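Local coordinates for Endoglucanase(Endo-1,4-beta-glucanase)protein (Pseudomonas stutzeri, PDB 6R2J) that probably hydrolyses beta-1,4-glycosidic bonds in cellulose as a family 5 endoglucanase, and binds cellobiose, at residues W61-L72 against A118-R129. Sequence-based numbering, arbitrary orientation. Where two conformers were deposited one is given.
Sequences WERVQHSLDSGL and AYASVWRKLAER
Trp61 has CG anti to its backbone nitrogen (chi1 -179°), which lays the indole against Val122. Val122 has chi1 75°, with CG1 between its own N and C; that turns CG1 over the indole and CG2 toward Trp61 NE1. In this TIM barrel the segment 61-72 follows strand 54-59, and helix 116-130 is one of the outer helices. Val122 CG1 sits over one face of the indole, 3.8 Å from the centroid of the five-membered ring, a CH-pi contact. The six-membered ring meets Tyr119 obliquely, with the planes at 39°. The Tyr119 hydroxyl is bonded elsewhere, to Ile141 O. Met98 of strand 93-98 also touches the side chains of Trp61 and Tyr119. Trp61 NE1 donates a nearly straight bond of 2.9 Å to Gln65 OE1, in the indole plane and on a carbonyl lone pair. Gln65 NE2 donates to Ser70 O; with both ends bonded, the amide is fixed in rotation. A leucine in place of Trp61 would probably leave Val122 CG1 without its aromatic face and Gln65 OE1 without its N-H donor. Two waters link the amide to the helix. One donates to both Gln65 OE1 and Ala118 O; the other accepts from Gln65 NE2 and bonds to Ser121 OG. Leu68 straddles Ala118 CB with both methyls. Leu72 CD2 packs on Val122 CG2 at 3.9 Å, and CD1 on Lys125 CB. Leu72 CD1 also lies over one face of the Arg129 guanidinium, 3.5 Å above its plane.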
# COMPACT_ATOMS: atom_id res chain seq x y z
N TRP A 61 -2.67 -6.35 12.26
CA TRP A 61 -1.86 -6.98 13.31
C TRP A 61 -2.73 -7.83 14.25
O TRP A 61 -2.36 -8.96 14.61
CB TRP A 61 -1.07 -5.87 14.01
CG TRP A 61 -0.16 -6.26 15.10
CD1 TRP A 61 0.10 -7.53 15.58
CD2 TRP A 61 0.61 -5.36 15.90
NE1 TRP A 61 0.97 -7.45 16.64
CE2 TRP A 61 1.31 -6.14 16.85
CE3 TRP A 61 0.77 -3.96 15.90
CZ2 TRP A 61 2.16 -5.57 17.78
CZ3 TRP A 61 1.60 -3.41 16.85
CH2 TRP A 61 2.28 -4.21 17.78
N GLU A 62 -3.93 -7.34 14.57
CA GLU A 62 -4.80 -8.01 15.53
C GLU A 62 -5.22 -9.41 15.07
O GLU A 62 -5.58 -10.24 15.90
CB GLU A 62 -6.04 -7.14 15.77
CG GLU A 62 -5.74 -5.85 16.55
CD GLU A 62 -5.37 -4.65 15.66
OE1 GLU A 62 -5.15 -4.84 14.45
OE2 GLU A 62 -5.28 -3.51 16.18
N ARG A 63 -5.17 -9.69 13.78
CA ARG A 63 -5.53 -11.01 13.29
C ARG A 63 -4.33 -11.93 13.16
O ARG A 63 -4.53 -13.15 13.13
CB ARG A 63 -6.34 -10.88 11.98
CG ARG A 63 -7.74 -10.32 12.20
CD ARG A 63 -8.50 -9.98 10.92
NE ARG A 63 -9.84 -9.48 11.27
CZ ARG A 63 -10.52 -8.51 10.64
NH1 ARG A 63 -10.02 -7.92 9.58
NH2 ARG A 63 -11.73 -8.15 11.07
N VAL A 64 -3.11 -11.38 13.04
CA VAL A 64 -1.89 -12.21 13.05
C VAL A 64 -1.42 -12.46 14.48
O VAL A 64 -0.75 -13.47 14.74
CB VAL A 64 -0.70 -11.72 12.20
CG1 VAL A 64 -1.07 -11.72 10.71
CG2 VAL A 64 -0.20 -10.37 12.71
N GLN A 65 -1.72 -11.55 15.40
CA GLN A 65 -1.37 -11.68 16.82
C GLN A 65 -2.55 -11.16 17.64
O GLN A 65 -2.73 -9.95 17.81
CB GLN A 65 -0.08 -10.93 17.14
CG GLN A 65 0.49 -11.31 18.51
CD GLN A 65 1.83 -10.66 18.78
OE1 GLN A 65 2.08 -9.54 18.35
NE2 GLN A 65 2.71 -11.37 19.48
N HIS A 66 -3.34 -12.08 18.20
CA HIS A 66 -4.53 -11.65 18.92
C HIS A 66 -4.20 -10.84 20.18
O HIS A 66 -5.01 -10.02 20.62
CB HIS A 66 -5.36 -12.87 19.34
CG HIS A 66 -6.06 -13.56 18.20
ND1 HIS A 66 -6.90 -14.63 18.38
CD2 HIS A 66 -6.01 -13.34 16.87
CE1 HIS A 66 -7.35 -15.04 17.21
NE2 HIS A 66 -6.81 -14.28 16.27
N SER A 67 -3.04 -11.08 20.77
CA SER A 67 -2.59 -10.33 21.94
C SER A 67 -1.07 -10.30 21.94
O SER A 67 -0.42 -11.13 21.31
CB SER A 67 -3.14 -10.93 23.24
OG SER A 67 -2.60 -12.21 23.51
N LEU A 68 -0.52 -9.31 22.64
CA LEU A 68 0.93 -9.16 22.72
C LEU A 68 1.61 -10.33 23.46
O LEU A 68 2.80 -10.59 23.25
CB LEU A 68 1.25 -7.84 23.41
CG LEU A 68 0.92 -6.54 22.68
CD1 LEU A 68 1.64 -5.41 23.41
CD2 LEU A 68 1.35 -6.61 21.24
N ASP A 69 0.89 -11.01 24.35
CA ASP A 69 1.40 -12.19 25.05
C ASP A 69 1.18 -13.48 24.28
O ASP A 69 1.56 -14.56 24.75
CB ASP A 69 0.74 -12.32 26.43
CG ASP A 69 -0.80 -12.34 26.35
OD1 ASP A 69 -1.34 -12.66 25.28
OD2 ASP A 69 -1.45 -12.05 27.39
N SER A 70 0.56 -13.40 23.11
CA SER A 70 0.31 -14.54 22.25
C SER A 70 1.34 -14.59 21.13
O SER A 70 1.90 -13.57 20.72
CB SER A 70 -1.09 -14.43 21.63
OG SER A 70 -1.11 -13.83 20.33
N GLY A 71 1.58 -15.80 20.62
CA GLY A 71 2.31 -15.97 19.39
C GLY A 71 1.42 -15.62 18.22
O GLY A 71 0.29 -15.16 18.36
N LEU A 72 1.95 -15.88 17.02
CA LEU A 72 1.23 -15.58 15.80
C LEU A 72 0.14 -16.63 15.56
O LEU A 72 0.27 -17.80 15.93
CB LEU A 72 2.18 -15.55 14.60
CG LEU A 72 3.31 -14.53 14.65
CD1 LEU A 72 4.16 -14.54 13.42
CD2 LEU A 72 2.76 -13.12 14.85
N ALA A 118 7.07 -4.47 21.12
CA ALA A 118 6.02 -5.38 20.70
C ALA A 118 5.82 -5.33 19.19
O ALA A 118 5.56 -6.36 18.55
CB ALA A 118 4.74 -5.03 21.44
N TYR A 119 5.91 -4.14 18.62
CA TYR A 119 5.85 -3.93 17.18
C TYR A 119 7.07 -4.52 16.48
O TYR A 119 6.94 -5.26 15.50
CB TYR A 119 5.73 -2.43 16.99
CG TYR A 119 5.52 -1.93 15.62
CD1 TYR A 119 4.53 -2.46 14.81
CD2 TYR A 119 6.29 -0.90 15.14
CE1 TYR A 119 4.34 -1.99 13.53
CE2 TYR A 119 6.11 -0.42 13.85
CZ TYR A 119 5.13 -0.96 13.04
OH TYR A 119 4.95 -0.46 11.75
N ALA A 120 8.28 -4.19 16.96
CA ALA A 120 9.48 -4.80 16.41
C ALA A 120 9.40 -6.34 16.37
O ALA A 120 9.75 -6.96 15.36
CB ALA A 120 10.69 -4.35 17.22
N SER A 121 8.94 -6.96 17.46
CA SER A 121 8.92 -8.43 17.52
C SER A 121 7.96 -9.01 16.49
O SER A 121 8.31 -9.97 15.78
CB SER A 121 8.52 -8.91 18.92
OG SER A 121 8.17 -10.28 18.88
N VAL A 122 6.76 -8.43 16.38
CA VAL A 122 5.78 -8.96 15.44
C VAL A 122 6.33 -8.88 14.02
O VAL A 122 6.14 -9.80 13.23
CB VAL A 122 4.37 -8.35 15.62
CG1 VAL A 122 4.27 -6.96 15.10
CG2 VAL A 122 3.36 -9.31 14.98
N TRP A 123 7.08 -7.81 13.70
CA TRP A 123 7.64 -7.70 12.36
C TRP A 123 8.83 -8.65 12.19
O TRP A 123 8.98 -9.30 11.15
CB TRP A 123 7.99 -6.24 12.03
CG TRP A 123 6.86 -5.61 11.25
CD1 TRP A 123 6.09 -4.52 11.61
CD2 TRP A 123 6.34 -6.07 10.01
NE1 TRP A 123 5.12 -4.29 10.64
CE2 TRP A 123 5.26 -5.22 9.65
CE3 TRP A 123 6.68 -7.13 9.15
CZ2 TRP A 123 4.52 -5.39 8.47
CZ3 TRP A 123 5.93 -7.29 7.97
CH2 TRP A 123 4.89 -6.41 7.64
N ARG A 124 9.65 -8.76 13.23
CA ARG A 124 10.69 -9.77 13.20
C ARG A 124 10.07 -11.15 12.99
O ARG A 124 10.54 -11.92 12.15
CB ARG A 124 11.50 -9.71 14.49
CG ARG A 124 12.83 -10.46 14.35
CD ARG A 124 13.60 -10.55 15.65
NE ARG A 124 13.92 -9.24 16.23
CZ ARG A 124 13.26 -8.70 17.25
NH1 ARG A 124 12.25 -9.34 17.80
NH2 ARG A 124 13.62 -7.52 17.72
N LYS A 125 9.02 -11.47 13.75
CA LYS A 125 8.39 -12.77 13.61
C LYS A 125 7.76 -12.93 12.24
O LYS A 125 7.87 -14.00 11.63
CB LYS A 125 7.35 -12.99 14.70
CG LYS A 125 7.89 -13.56 16.00
CD LYS A 125 6.73 -13.93 16.88
CE LYS A 125 7.16 -14.56 18.18
NZ LYS A 125 7.35 -13.52 19.21
N LEU A 126 7.05 -11.90 11.74
CA LEU A 126 6.48 -11.99 10.39
C LEU A 126 7.57 -12.16 9.32
O LEU A 126 7.41 -12.95 8.38
CB LEU A 126 5.63 -10.76 10.09
CG LEU A 126 4.32 -10.61 10.86
CD1 LEU A 126 3.70 -9.26 10.60
CD2 LEU A 126 3.39 -11.73 10.46
N ALA A 127 8.67 -11.41 9.44
CA ALA A 127 9.74 -11.53 8.44
C ALA A 127 10.36 -12.93 8.45
O ALA A 127 10.79 -13.42 7.41
CB ALA A 127 10.78 -10.44 8.67
N GLU A 128 10.44 -13.57 9.63
CA GLU A 128 10.88 -14.96 9.71
C GLU A 128 9.93 -15.89 8.96
O GLU A 128 10.37 -16.87 8.36
CB GLU A 128 10.95 -15.39 11.18
CG GLU A 128 12.11 -14.80 12.03
CD GLU A 128 11.92 -15.03 13.54
OE1 GLU A 128 11.20 -15.98 13.91
OE2 GLU A 128 12.48 -14.28 14.37
N ARG A 129 8.63 -15.60 8.97
CA ARG A 129 7.70 -16.48 8.28
C ARG A 129 7.78 -16.35 6.76
O ARG A 129 7.57 -17.34 6.03
CB ARG A 129 6.27 -16.19 8.74
CG ARG A 129 5.96 -16.30 10.23
CD ARG A 129 6.07 -17.74 10.74
NE ARG A 129 5.85 -17.76 12.19
CZ ARG A 129 4.80 -18.32 12.78
NH1 ARG A 129 3.89 -18.95 12.05
NH2 ARG A 129 4.66 -18.26 14.10
O HOH W 1 4.35 -8.51 19.50
O HOH W 2 5.42 -10.96 19.97